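Local coordinates for protein tryptophan halogenase (Shewanella frigidimarina, PDB 2PYX) that probably acts as a flavin-dependent halogenase that binds FAD and adds halogen to tryptophan, at residues D123-W128 / Y445-Q450; P243-K248 / Y338-W343; L332-G337 / A354-P359. All coordinates share one frame; numbering follows the deposited sequence.

Contacts 2 and 3 form one unit: their centres lie about 11 Å apart, probable hydrogen bonds link S246 OG to N335 OD1 and R339 N to A354 O, and both build the small antiparallel sheet ordered 244-246, 337-339, 355-356. Contact 2 joins the first two strands and contact 3 the last two, so the central strand serves both. Contact 1 stands apart, its centre about 33 and 32 Å from those of contacts 2 and 3, among helices 137-141, 462-471 and 484-507. Along the sequence, 123-128 comes first and 445-450 last, the other segments interleaved between them. The sheet joins the remote strand 244-246 to two strands close in sequence, while contact 1 ties an early turn to a late loop.

Contact 1 (D123-W128 / Y445-Q450); sequences DLCPYW and YQTPSQ
This is a small, water-assisted contact between a short helix and a loop: C125 and P126 of helix 125-128 meet T447 in the stretch linking helices 434-443 and 462-471. Direct touching is mostly apolar and centred on the threonine. Its methyl carbon CG2 lies against C125 SG at 3.7 Å and P126 CA at 4.0 Å. T447 OG1 passes P126 CD at 3.8 Å, and the two side chains cross at about a right angle. One torsion divides the two roles: OG1 sits between the backbone N and the carbonyl carbon (chi1 63°), which places CG2 anti to the carbonyl carbon and lets it lie on C125 while OG1 passes the proline ring toward the water.

D123 supplies the polar half. Its OD1 accepts a capping bond of 3.0 Å from C125 N, reached on the anti side of the carboxylate and tilted from its plane, which ties the side chain to the turn leading into the helix. OD2 faces the loop and is linked to it through water. One water donates to D123 OD2 at 2.8 Å and accepts from the backbone N of Q450. A second, between D123 OD2, T447 OG1 and P448 O, donates to P448 O at 2.8 Å, but its approaches to the other two oxygens are so short that those bonds are doubtful.

Helix 462-471 backs both partners: Q466 NE2 donates to D123 OD2 and to P448 O, while Y470 packs on C125, T447 and P448. Two donors, the first water and Q466 NE2, thus meet on OD2, as would suit a charged aspartate. L124 and Y127 rest on helix 484-507, and F137 and V141 of helix 137-141 touch C125 and L124, so early and late helices surround the contact.

Contact 2 (P243-K248 / Y338-W343); sequences PFLSQK and YRAKCW
L245 and Y338 form an antiparallel hydrogen-bonded pair, followed by the non-hydrogen-bonded pair F244 and R339, whose CA atoms are 4.3 Å apart; a further bond, from A340 N to P243 O (2.8 Å), extends the pairing past the last strand residue.

The side chains divide between the two faces of the sheet. On that of F244 and R339, the arginine chain bends at chi2 (-78°) and turns one face of its guanidinium to F244, whose CB lies 3.7 Å above that plane, offset toward the rim. R339 NE meets the phenyl ring at its edge, 3.8 Å from F244 CD1, and the two planes stand 64° apart, so this is no parallel stack. The polar end is held elsewhere, R339 NH1 donating to V242 O.

On the other face, L245 CD1 touches Y338 CE2 at 3.9 Å and also packs against A340. Q247 approaches the same tyrosine ring obliquely, its NE2 3.4 Å from Y338 CE1, with amide and ring planes only 28° apart. That NE2 donates to L245 O at 3.3 Å, from above the carbonyl plane, while Y338 N reaches the same oxygen from the opposite face. A water close to Y338 OH also accepts a weak bond from the amide. Replacing Q247 by an alanine would probably leave L245 O without its second donor and open a gap beside the Y338 ring.

W401 of helix 383-413 stacks on that ring and so joins the sheet to the long helix. Beyond the pairing, S246 OG accepts from K248 N in an ST turn and Q247 takes the N-cap position of helix 248-251: an edge strand of a three-stranded antiparallel sheet running directly into a helix.

Contact 3 (L332-G337 / A354-P359); sequences LAINPG and AGFIEP
I334 and F356 pack beside a short antiparallel pairing, the junction of strands 337-339 and 355-356 in a three-stranded sheet. The pairing is a single hydrogen-bonded bridge between G337 and F356: G337 N donates to F356 O at 3.0 Å, and F356 N returns a bond to G337 O at 2.9 Å.

Side-chain torsions decide what surrounds this bridge. In I334, CG1 takes the crowded position between the backbone N and the carbonyl carbon (chi1 63°), and the extended second torsion then carries CD1 to the phenylalanine, where it lies 4.0 Å from F356 CD2. The phenyl ring comes to meet it because its CG is anti to the backbone N (chi1 -176°); the two side chains cross at about a right angle, with the methyl approaching the ring obliquely. I357 splits its branches. Its CG2 turns to the other segment and touches P336 CB at 3.9 Å, resting 3.6 Å from G337 N as well, while the end of the side chain leads away from that segment; I357 packs on W401, I404, I405 and L408 of helix 383-413.

Two glycines suit this geometry for different reasons: at G337 the backbone angles alone would jam a CB against the preceding carbonyl oxygen, whereas at G355 a CB would collide with G337 O across the pairing.

E358 turns its carboxylate to Y412, W283 and N253. The side chain of I357 lies about 8 Å from that of E361, predicted to bind tryptophan. A water donates to N335 O and, weakly, to F356 O. That phenylalanine oxygen is shared further, since the P336 CA-H group also points at it, with P336 CA 3.3 Å from F356 O and an angle of 143° at the hydrogen.

Contact 1 (D123-W128 / Y445-Q450)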
ATOM      1  N   ASP A 123       6.894  19.526 -15.478  1.00 17.58           N
ATOM      2  CA  ASP A 123       6.009  18.363 -15.598  1.00 16.41           C
ATOM      3  C   ASP A 123       6.009  17.953 -17.060  1.00 13.71           C
ATOM      4  O   ASP A 123       5.398  18.605 -17.917  1.00 15.26           O
ATOM      5  CB  ASP A 123       4.599  18.717 -15.098  1.00 16.70           C
ATOM      6  CG  ASP A 123       3.620  17.566 -15.198  1.00 18.46           C
ATOM      7  OD1 ASP A 123       3.935  16.564 -15.845  1.00 18.74           O
ATOM      8  OD2 ASP A 123       2.521  17.693 -14.629  1.00 21.76           O
ATOM      9  N   LEU A 124       6.658  16.834 -17.366  1.00 12.79           N
ATOM     10  CA  LEU A 124       6.826  16.391 -18.745  1.00 15.93           C
ATOM     11  C   LEU A 124       5.549  15.879 -19.420  1.00 13.96           C
ATOM     12  O   LEU A 124       5.491  15.771 -20.646  1.00 15.18           O
ATOM     13  CB  LEU A 124       7.859  15.272 -18.817  1.00 14.28           C
ATOM     14  CG  LEU A 124       9.328  15.662 -18.567  1.00 16.69           C
ATOM     15  CD1 LEU A 124      10.233  14.450 -18.636  1.00 16.88           C
ATOM     16  CD2 LEU A 124       9.759  16.701 -19.605  1.00 20.81           C
ATOM     17  N   CYS A 125       4.554  15.494 -18.618  1.00 12.10           N
ATOM     18  CA  CYS A 125       3.393  14.840 -19.174  1.00 11.43           C
ATOM     19  C   CYS A 125       2.779  15.541 -20.397  1.00 12.84           C
ATOM     20  O   CYS A 125       2.641  14.919 -21.444  1.00 12.77           O
ATOM     21  CB  CYS A 125       2.392  14.556 -18.049  1.00 11.27           C
ATOM     22  SG  CYS A 125       0.942  13.620 -18.556  1.00 12.71           S
ATOM     23  N   PRO A 126       2.398  16.828 -20.290  1.00 10.81           N
ATOM     24  CA  PRO A 126       1.816  17.451 -21.490  1.00 10.10           C
ATOM     25  C   PRO A 126       2.775  17.553 -22.688  1.00 12.51           C
ATOM     26  O   PRO A 126       2.295  17.634 -23.819  1.00 12.81           O
ATOM     27  CB  PRO A 126       1.402  18.849 -21.011  1.00 12.69           C
ATOM     28  CG  PRO A 126       2.208  19.082 -19.822  1.00 11.82           C
ATOM     29  CD  PRO A 126       2.363  17.752 -19.148  1.00 12.68           C
ATOM     30  N   TYR A 127       4.081  17.558 -22.428  1.00 13.20           N
ATOM     31  CA  TYR A 127       5.094  17.529 -23.506  1.00 14.49           C
ATOM     32  C   TYR A 127       5.230  16.163 -24.161  1.00 14.39           C
ATOM     33  O   TYR A 127       5.650  16.068 -25.320  1.00 15.49           O
ATOM     34  CB  TYR A 127       6.446  18.063 -22.960  1.00 14.62           C
ATOM     35  CG  TYR A 127       6.283  19.495 -22.485  1.00 12.11           C
ATOM     36  CD1 TYR A 127       6.430  20.579 -23.361  1.00 16.11           C
ATOM     37  CD2 TYR A 127       5.880  19.778 -21.179  1.00 11.73           C
ATOM     38  CE1 TYR A 127       6.180  21.895 -22.934  1.00 14.75           C
ATOM     39  CE2 TYR A 127       5.649  21.098 -20.748  1.00 15.28           C
ATOM     40  CZ  TYR A 127       5.826  22.154 -21.639  1.00 13.24           C
ATOM     41  OH  TYR A 127       5.556  23.431 -21.162  1.00 16.13           O
ATOM     42  N   TRP A 128       4.904  15.101 -23.416  1.00 12.05           N
ATOM     43  CA  TRP A 128       4.890  13.766 -23.967  1.00 12.51           C
ATOM     44  C   TRP A 128       3.653  13.522 -24.845  1.00 12.23           C
ATOM     45  O   TRP A 128       3.702  12.798 -25.834  1.00 14.35           O
ATOM     46  CB  TRP A 128       4.991  12.706 -22.840  1.00 12.72           C
ATOM     47  CG  TRP A 128       4.497  11.399 -23.307  1.00 12.82           C
ATOM     48  CD1 TRP A 128       5.177  10.478 -24.052  1.00 12.80           C
ATOM     49  CD2 TRP A 128       3.176  10.894 -23.166  1.00 12.17           C
ATOM     50  NE1 TRP A 128       4.377   9.424 -24.328  1.00 14.05           N
ATOM     51  CE2 TRP A 128       3.123   9.665 -23.822  1.00 13.86           C
ATOM     52  CE3 TRP A 128       2.016  11.388 -22.552  1.00 13.04           C
ATOM     53  CZ2 TRP A 128       1.962   8.901 -23.869  1.00 14.98           C
ATOM     54  CZ3 TRP A 128       0.887  10.623 -22.585  1.00 13.82           C
ATOM     55  CH2 TRP A 128       0.853   9.409 -23.233  1.00 12.46           C
ATOM     56  N   TYR A 445      -9.358  17.285 -21.398  1.00 11.32           N
ATOM     57  CA  TYR A 445      -8.942  18.582 -21.920  1.00  9.54           C
ATOM     58  C   TYR A 445      -7.607  19.064 -21.412  1.00 11.56           C
ATOM     59  O   TYR A 445      -6.989  19.943 -22.025  1.00 10.50           O
ATOM     60  CB  TYR A 445     -10.027  19.650 -21.700  1.00  9.59           C
ATOM     61  CG  TYR A 445     -11.294  19.284 -22.382  1.00 12.87           C
ATOM     62  CD1 TYR A 445     -11.406  19.416 -23.750  1.00 14.18           C
ATOM     63  CD2 TYR A 445     -12.367  18.755 -21.674  1.00 14.40           C
ATOM     64  CE1 TYR A 445     -12.562  19.036 -24.392  1.00 12.97           C
ATOM     65  CE2 TYR A 445     -13.523  18.388 -22.308  1.00 16.11           C
ATOM     66  CZ  TYR A 445     -13.613  18.537 -23.666  1.00 15.26           C
ATOM     67  OH  TYR A 445     -14.787  18.166 -24.344  1.00 23.49           O
ATOM     68  N   GLN A 446      -7.131  18.504 -20.304  1.00 10.65           N
ATOM     69  CA  GLN A 446      -5.796  18.824 -19.799  1.00  9.83           C
ATOM     70  C   GLN A 446      -5.234  17.657 -18.998  1.00 10.14           C
ATOM     71  O   GLN A 446      -5.991  16.848 -18.462  1.00 10.20           O
ATOM     72  CB  GLN A 446      -5.791  20.091 -18.956  1.00 10.33           C
ATOM     73  CG  GLN A 446      -6.628  20.011 -17.679  1.00  9.55           C
ATOM     74  CD  GLN A 446      -6.566  21.295 -16.888  1.00 13.10           C
ATOM     75  OE1 GLN A 446      -6.582  22.396 -17.470  1.00 13.34           O
ATOM     76  NE2 GLN A 446      -6.465  21.178 -15.559  1.00 12.24           N
ATOM     77  N   THR A 447      -3.921  17.562 -18.891  1.00  9.80           N
ATOM     78  CA  THR A 447      -3.340  16.485 -18.132  1.00  9.98           C
ATOM     79  C   THR A 447      -3.609  16.627 -16.636  1.00 10.05           C
ATOM     80  O   THR A 447      -3.771  17.749 -16.128  1.00 10.55           O
ATOM     81  CB  THR A 447      -1.833  16.344 -18.342  1.00 12.26           C
ATOM     82  OG1 THR A 447      -1.183  17.531 -17.874  1.00 18.48           O
ATOM     83  CG2 THR A 447      -1.514  16.124 -19.805  1.00 12.08           C
ATOM     84  N   PRO A 448      -3.598  15.498 -15.907  1.00  8.88           N
ATOM     85  CA  PRO A 448      -3.582  15.576 -14.434  1.00  9.19           C
ATOM     86  C   PRO A 448      -2.362  16.370 -13.999  1.00 10.89           C
ATOM     87  O   PRO A 448      -1.304  16.333 -14.637  1.00 13.04           O
ATOM     88  CB  PRO A 448      -3.466  14.111 -13.982  1.00  9.64           C
ATOM     89  CG  PRO A 448      -3.994  13.289 -15.227  1.00  8.77           C
ATOM     90  CD  PRO A 448      -3.524  14.104 -16.399  1.00 11.43           C
ATOM     91  N   SER A 449      -2.539  17.131 -12.928  1.00 10.16           N
ATOM     92  CA  SER A 449      -1.417  17.905 -12.410  1.00 11.42           C
ATOM     93  C   SER A 449      -1.533  18.080 -10.917  1.00 13.06           C
ATOM     94  O   SER A 449      -2.525  17.724 -10.316  1.00 11.31           O
ATOM     95  CB  SER A 449      -1.335  19.285 -13.077  1.00 13.52           C
ATOM     96  OG  SER A 449      -2.315  20.117 -12.498  1.00 16.28           O
ATOM     97  N   GLN A 450      -0.479  18.638 -10.327  1.00 13.96           N
ATOM     98  CA  GLN A 450      -0.509  18.941  -8.884  1.00 15.46           C
ATOM     99  C   GLN A 450      -1.653  19.857  -8.504  1.00 14.26           C
ATOM    100  O   GLN A 450      -2.116  19.850  -7.340  1.00 14.36           O
ATOM    101  CB  GLN A 450       0.807  19.570  -8.418  1.00 17.71           C
TER
HETATM  102  O   HOH W   1       1.999  18.797 -12.072  1.00 23.49           O
HETATM  103  O   HOH W   2       0.435  18.021 -16.032  1.00 26.65           O

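Contact 2 (P243-K248 / Y338-W343)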
ATOM      1  N   PRO A 243     -19.622   4.593  12.141  1.00 11.05           N
ATOM      2  CA  PRO A 243     -20.223   3.930  10.971  1.00 12.89           C
ATOM      3  C   PRO A 243     -19.238   3.531   9.889  1.00 13.21           C
ATOM      4  O   PRO A 243     -18.199   4.181   9.697  1.00 11.25           O
ATOM      5  CB  PRO A 243     -21.177   4.984  10.389  1.00 15.42           C
ATOM      6  CG  PRO A 243     -21.257   6.034  11.337  1.00 19.80           C
ATOM      7  CD  PRO A 243     -20.106   5.977  12.287  1.00 13.77           C
ATOM      8  N   PHE A 244     -19.612   2.476   9.176  1.00 12.86           N
ATOM      9  CA  PHE A 244     -18.829   1.960   8.043  1.00 10.45           C
ATOM     10  C   PHE A 244     -19.440   2.453   6.748  1.00 12.12           C
ATOM     11  O   PHE A 244     -20.668   2.382   6.560  1.00 13.05           O
ATOM     12  CB  PHE A 244     -18.846   0.445   8.055  1.00 11.30           C
ATOM     13  CG  PHE A 244     -17.910  -0.174   7.055  1.00 10.31           C
ATOM     14  CD1 PHE A 244     -16.545  -0.211   7.304  1.00  9.37           C
ATOM     15  CD2 PHE A 244     -18.376  -0.744   5.876  1.00 12.22           C
ATOM     16  CE1 PHE A 244     -15.657  -0.773   6.415  1.00 13.39           C
ATOM     17  CE2 PHE A 244     -17.481  -1.314   4.997  1.00 12.32           C
ATOM     18  CZ  PHE A 244     -16.116  -1.325   5.270  1.00 13.20           C
ATOM     19  N   LEU A 245     -18.581   2.953   5.860  1.00 10.27           N
ATOM     20  CA  LEU A 245     -18.971   3.485   4.552  1.00  9.11           C
ATOM     21  C   LEU A 245     -18.564   2.502   3.421  1.00  9.95           C
ATOM     22  O   LEU A 245     -17.428   2.473   2.927  1.00  9.22           O
ATOM     23  CB  LEU A 245     -18.358   4.871   4.296  1.00 10.49           C
ATOM     24  CG  LEU A 245     -18.609   5.899   5.395  1.00 12.24           C
ATOM     25  CD1 LEU A 245     -17.999   7.187   4.977  1.00 12.62           C
ATOM     26  CD2 LEU A 245     -20.072   6.028   5.722  1.00 15.73           C
ATOM     27  N   SER A 246     -19.519   1.665   3.032  1.00  9.71           N
ATOM     28  CA  SER A 246     -19.265   0.685   2.007  1.00  8.01           C
ATOM     29  C   SER A 246     -18.940   1.333   0.684  1.00  7.64           C
ATOM     30  O   SER A 246     -19.645   2.269   0.255  1.00  8.02           O
ATOM     31  CB  SER A 246     -20.512  -0.175   1.778  1.00  9.46           C
ATOM     32  OG  SER A 246     -20.289  -1.104   0.725  1.00 10.71           O
ATOM     33  N   GLN A 247     -17.925   0.783   0.009  1.00  7.95           N
ATOM     34  CA  GLN A 247     -17.535   1.243  -1.293  1.00  8.81           C
ATOM     35  C   GLN A 247     -17.736   0.182  -2.372  1.00  8.12           C
ATOM     36  O   GLN A 247     -17.230   0.273  -3.493  1.00  7.94           O
ATOM     37  CB  GLN A 247     -16.096   1.727  -1.278  1.00  8.98           C
ATOM     38  CG  GLN A 247     -15.864   2.867  -0.245  1.00 10.02           C
ATOM     39  CD  GLN A 247     -16.654   4.099  -0.510  1.00 11.98           C
ATOM     40  OE1 GLN A 247     -16.736   4.547  -1.650  1.00 15.65           O
ATOM     41  NE2 GLN A 247     -17.260   4.682   0.549  1.00  9.80           N
ATOM     42  N   LYS A 248     -18.530  -0.827  -2.035  1.00  7.67           N
ATOM     43  CA  LYS A 248     -18.743  -1.917  -2.993  1.00  6.76           C
ATOM     44  C   LYS A 248     -19.498  -1.438  -4.228  1.00  7.48           C
ATOM     45  O   LYS A 248     -19.328  -2.031  -5.296  1.00  7.72           O
ATOM     46  CB  LYS A 248     -19.480  -3.111  -2.350  1.00  8.58           C
ATOM     47  CG  LYS A 248     -19.224  -4.409  -3.074  1.00  6.86           C
ATOM     48  CD  LYS A 248     -20.165  -5.483  -2.703  1.00  9.97           C
ATOM     49  CE  LYS A 248     -20.065  -5.935  -1.282  1.00 10.15           C
ATOM     50  NZ  LYS A 248     -20.881  -7.214  -1.023  1.00  9.99           N
ATOM     51  N   TYR A 338     -14.637   1.888   4.318  1.00  8.18           N
ATOM     52  CA  TYR A 338     -13.888   2.510   5.382  1.00 10.46           C
ATOM     53  C   TYR A 338     -14.805   3.138   6.399  1.00  7.82           C
ATOM     54  O   TYR A 338     -15.925   3.540   6.115  1.00 10.29           O
ATOM     55  CB  TYR A 338     -12.869   3.503   4.836  1.00  9.64           C
ATOM     56  CG  TYR A 338     -13.456   4.643   4.057  1.00  9.85           C
ATOM     57  CD1 TYR A 338     -13.727   4.529   2.701  1.00 11.23           C
ATOM     58  CD2 TYR A 338     -13.679   5.874   4.656  1.00 11.99           C
ATOM     59  CE1 TYR A 338     -14.280   5.585   1.985  1.00 10.83           C
ATOM     60  CE2 TYR A 338     -14.224   6.930   3.930  1.00 12.06           C
ATOM     61  CZ  TYR A 338     -14.514   6.783   2.583  1.00 12.87           C
ATOM     62  OH  TYR A 338     -15.013   7.855   1.842  1.00 14.16           O
ATOM     63  N   ARG A 339     -14.285   3.204   7.617  1.00 10.57           N
ATOM     64  CA  ARG A 339     -15.025   3.840   8.683  1.00  9.49           C
ATOM     65  C   ARG A 339     -15.098   5.337   8.449  1.00 11.22           C
ATOM     66  O   ARG A 339     -14.170   5.929   7.915  1.00  9.56           O
ATOM     67  CB  ARG A 339     -14.369   3.537  10.027  1.00 10.44           C
ATOM     68  CG  ARG A 339     -14.396   2.077  10.426  1.00 10.37           C
ATOM     69  CD  ARG A 339     -15.753   1.673  10.959  1.00 10.91           C
ATOM     70  NE  ARG A 339     -15.850   0.229  10.963  1.00 12.01           N
ATOM     71  CZ  ARG A 339     -16.921  -0.463  11.308  1.00 13.58           C
ATOM     72  NH1 ARG A 339     -18.008   0.143  11.713  1.00 12.41           N
ATOM     73  NH2 ARG A 339     -16.888  -1.782  11.250  1.00 17.01           N
ATOM     74  N   ALA A 340     -16.190   5.982   8.845  1.00 10.61           N
ATOM     75  CA  ALA A 340     -16.359   7.393   8.503  1.00 10.97           C
ATOM     76  C   ALA A 340     -15.245   8.309   9.078  1.00 11.52           C
ATOM     77  O   ALA A 340     -14.953   9.364   8.510  1.00 11.76           O
ATOM     78  CB  ALA A 340     -17.726   7.856   8.975  1.00 12.73           C
ATOM     79  N   LYS A 341     -14.721   7.921  10.243  1.00 10.64           N
ATOM     80  CA  LYS A 341     -13.612   8.577  10.921  1.00 10.31           C
ATOM     81  C   LYS A 341     -12.627   7.481  11.327  1.00  9.01           C
ATOM     82  O   LYS A 341     -13.065   6.355  11.573  1.00 10.86           O
ATOM     83  CB  LYS A 341     -14.139   9.249  12.212  1.00 12.67           C
ATOM     84  CG  LYS A 341     -15.022  10.439  12.020  1.00 15.61           C
ATOM     85  CD  LYS A 341     -15.889  10.749  13.214  1.00 21.35           C
ATOM     86  CE  LYS A 341     -15.220  11.576  14.203  1.00 27.25           C
ATOM     87  NZ  LYS A 341     -16.249  12.087  15.192  1.00 17.83           N
ATOM     88  N   CYS A 342     -11.343   7.782  11.444  1.00  9.13           N
ATOM     89  CA  CYS A 342     -10.387   6.854  12.086  1.00  9.15           C
ATOM     90  C   CYS A 342     -10.162   7.151  13.574  1.00  8.61           C
ATOM     91  O   CYS A 342      -9.594   6.306  14.259  1.00 10.94           O
ATOM     92  CB  CYS A 342      -9.019   6.826  11.417  1.00  8.88           C
ATOM     93  SG  CYS A 342      -8.041   8.320  11.536  1.00 11.40           S
ATOM     94  N   TRP A 343     -10.605   8.299  14.066  1.00  9.43           N
ATOM     95  CA  TRP A 343     -10.298   8.734  15.426  1.00  8.25           C
ATOM     96  C   TRP A 343     -11.588   9.266  16.080  1.00  9.16           C
ATOM     97  O   TRP A 343     -12.170  10.223  15.602  1.00 10.40           O
ATOM     98  CB  TRP A 343      -9.218   9.806  15.410  1.00  7.84           C
ATOM     99  CG  TRP A 343      -8.606  10.174  16.724  1.00  8.37           C
ATOM    100  CD1 TRP A 343      -9.151  10.043  17.969  1.00 10.08           C
ATOM    101  CD2 TRP A 343      -7.313  10.774  16.894  1.00  7.36           C
ATOM    102  NE1 TRP A 343      -8.249  10.521  18.924  1.00 11.68           N
ATOM    103  CE2 TRP A 343      -7.126  10.980  18.293  1.00 10.27           C
ATOM    104  CE3 TRP A 343      -6.299  11.174  16.003  1.00 10.23           C
ATOM    105  CZ2 TRP A 343      -5.979  11.541  18.796  1.00  9.51           C
ATOM    106  CZ3 TRP A 343      -5.159  11.719  16.502  1.00  9.16           C
ATOM    107  CH2 TRP A 343      -5.004  11.908  17.900  1.00  8.93           C
TER
HETATM  108  O   HOH W   3     -16.810   7.844   0.068  1.00 31.71           O

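Contact 3 (L332-G337 / A354-P359)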
ATOM      1  N   LEU A 332     -11.799 -15.488   0.850  1.00 20.18           N
ATOM      2  CA  LEU A 332     -12.167 -14.422   1.798  1.00 21.32           C
ATOM      3  C   LEU A 332     -13.267 -13.610   1.188  1.00 20.09           C
ATOM      4  O   LEU A 332     -13.275 -13.396  -0.023  1.00 20.17           O
ATOM      5  CB  LEU A 332     -10.993 -13.487   2.120  1.00 22.75           C
ATOM      6  N   ALA A 333     -14.212 -13.207   2.026  1.00 22.77           N
ATOM      7  CA  ALA A 333     -15.316 -12.342   1.608  1.00 23.28           C
ATOM      8  C   ALA A 333     -15.292 -11.091   2.445  1.00 24.12           C
ATOM      9  O   ALA A 333     -15.066 -11.164   3.651  1.00 26.41           O
ATOM     10  CB  ALA A 333     -16.648 -13.067   1.801  1.00 24.69           C
ATOM     11  N   ILE A 334     -15.488  -9.936   1.819  1.00 22.34           N
ATOM     12  CA  ILE A 334     -15.468  -8.658   2.536  1.00 21.20           C
ATOM     13  C   ILE A 334     -16.602  -7.734   2.075  1.00 21.53           C
ATOM     14  O   ILE A 334     -17.273  -7.965   1.040  1.00 19.30           O
ATOM     15  CB  ILE A 334     -14.134  -7.895   2.321  1.00 24.09           C
ATOM     16  CG1 ILE A 334     -13.962  -7.544   0.860  1.00 24.62           C
ATOM     17  CG2 ILE A 334     -12.953  -8.764   2.740  1.00 31.18           C
ATOM     18  CD1 ILE A 334     -12.834  -6.514   0.592  1.00 24.45           C
ATOM     19  N   ASN A 335     -16.817  -6.692   2.873  1.00 21.51           N
ATOM     20  CA  ASN A 335     -17.538  -5.508   2.423  1.00 14.94           C
ATOM     21  C   ASN A 335     -16.425  -4.418   2.331  1.00 15.47           C
ATOM     22  O   ASN A 335     -15.983  -3.901   3.377  1.00 15.70           O
ATOM     23  CB  ASN A 335     -18.613  -5.128   3.404  1.00 16.20           C
ATOM     24  CG  ASN A 335     -19.426  -3.912   2.968  1.00 17.53           C
ATOM     25  OD1 ASN A 335     -19.284  -3.388   1.818  1.00 18.43           O
ATOM     26  ND2 ASN A 335     -20.312  -3.435   3.905  1.00 15.74           N
ATOM     27  N   PRO A 336     -15.904  -4.111   1.114  1.00 13.39           N
ATOM     28  CA  PRO A 336     -14.863  -3.097   0.921  1.00  9.77           C
ATOM     29  C   PRO A 336     -15.400  -1.730   1.354  1.00  9.30           C
ATOM     30  O   PRO A 336     -16.524  -1.366   1.020  1.00 10.05           O
ATOM     31  CB  PRO A 336     -14.627  -3.098  -0.593  1.00 11.06           C
ATOM     32  CG  PRO A 336     -15.866  -3.574  -1.156  1.00  9.83           C
ATOM     33  CD  PRO A 336     -16.380  -4.609  -0.185  1.00 11.64           C
ATOM     34  N   GLY A 337     -14.591  -0.978   2.098  1.00  8.60           N
ATOM     35  CA  GLY A 337     -15.004   0.343   2.554  1.00 10.45           C
ATOM     36  C   GLY A 337     -14.193   0.790   3.727  1.00  8.59           C
ATOM     37  O   GLY A 337     -13.156   0.205   4.026  1.00  9.17           O
ATOM     38  N   ALA A 354      -9.781   0.271  10.618  1.00  9.31           N
ATOM     39  CA  ALA A 354     -10.267   1.514  10.002  1.00  8.12           C
ATOM     40  C   ALA A 354     -10.952   1.348   8.640  1.00  8.28           C
ATOM     41  O   ALA A 354     -11.925   2.010   8.340  1.00 10.76           O
ATOM     42  CB  ALA A 354      -9.149   2.497   9.863  1.00  8.98           C
ATOM     43  N   GLY A 355     -10.407   0.488   7.806  1.00 11.10           N
ATOM     44  CA  GLY A 355     -11.015   0.214   6.529  1.00 12.20           C
ATOM     45  C   GLY A 355     -10.187  -0.751   5.749  1.00 13.65           C
ATOM     46  O   GLY A 355      -9.060  -1.071   6.107  1.00 11.66           O
ATOM     47  N   PHE A 356     -10.762  -1.225   4.656  1.00 11.89           N
ATOM     48  CA  PHE A 356     -10.074  -2.174   3.821  1.00 12.69           C
ATOM     49  C   PHE A 356     -10.802  -2.318   2.516  1.00 12.12           C
ATOM     50  O   PHE A 356     -12.036  -2.475   2.492  1.00 13.58           O
ATOM     51  CB  PHE A 356     -10.007  -3.529   4.493  1.00 13.59           C
ATOM     52  CG  PHE A 356      -9.211  -4.537   3.715  1.00 19.20           C
ATOM     53  CD1 PHE A 356      -7.836  -4.449   3.660  1.00 20.08           C
ATOM     54  CD2 PHE A 356      -9.848  -5.515   2.982  1.00 19.67           C
ATOM     55  CE1 PHE A 356      -7.093  -5.365   2.916  1.00 24.10           C
ATOM     56  CE2 PHE A 356      -9.117  -6.437   2.234  1.00 24.95           C
ATOM     57  CZ  PHE A 356      -7.749  -6.347   2.191  1.00 20.67           C
ATOM     58  N   ILE A 357     -10.024  -2.402   1.449  1.00 12.15           N
ATOM     59  CA  ILE A 357     -10.548  -2.690   0.125  1.00 12.03           C
ATOM     60  C   ILE A 357      -9.590  -3.681  -0.537  1.00 13.10           C
ATOM     61  O   ILE A 357      -8.528  -3.989   0.014  1.00 13.37           O
ATOM     62  CB  ILE A 357     -10.635  -1.406  -0.710  1.00 14.90           C
ATOM     63  CG1 ILE A 357      -9.269  -0.658  -0.600  1.00 22.29           C
ATOM     64  CG2 ILE A 357     -11.784  -0.503  -0.176  1.00 13.40           C
ATOM     65  CD1 ILE A 357      -9.067   0.327  -1.564  1.00 27.89           C
ATOM     66  N   GLU A 358      -9.922  -4.118  -1.752  1.00  9.63           N
ATOM     67  CA  GLU A 358      -8.982  -4.918  -2.538  1.00 10.69           C
ATOM     68  C   GLU A 358      -7.577  -4.300  -2.558  1.00 10.56           C
ATOM     69  O   GLU A 358      -7.421  -3.054  -2.550  1.00 11.02           O
ATOM     70  CB  GLU A 358      -9.493  -5.010  -3.988  1.00  9.12           C
ATOM     71  CG  GLU A 358      -9.530  -3.671  -4.710  1.00 11.24           C
ATOM     72  CD  GLU A 358     -10.364  -3.757  -5.934  1.00  9.42           C
ATOM     73  OE1 GLU A 358     -11.601  -3.823  -5.790  1.00 10.26           O
ATOM     74  OE2 GLU A 358      -9.765  -3.854  -7.040  1.00 10.05           O
ATOM     75  N   PRO A 359      -6.537  -5.130  -2.637  1.00 10.03           N
ATOM     76  CA  PRO A 359      -5.148  -4.669  -2.613  1.00 10.89           C
ATOM     77  C   PRO A 359      -4.627  -4.086  -3.921  1.00  9.05           C
ATOM     78  O   PRO A 359      -3.414  -4.089  -4.168  1.00 12.98           O
ATOM     79  CB  PRO A 359      -4.383  -5.949  -2.256  1.00 11.17           C
ATOM     80  CG  PRO A 359      -5.213  -7.014  -2.808  1.00 11.03           C
ATOM     81  CD  PRO A 359      -6.629  -6.607  -2.629  1.00 11.27           C
TER
HETATM   82  O   HOH W   4     -13.609  -4.039   5.195  1.00 30.64           O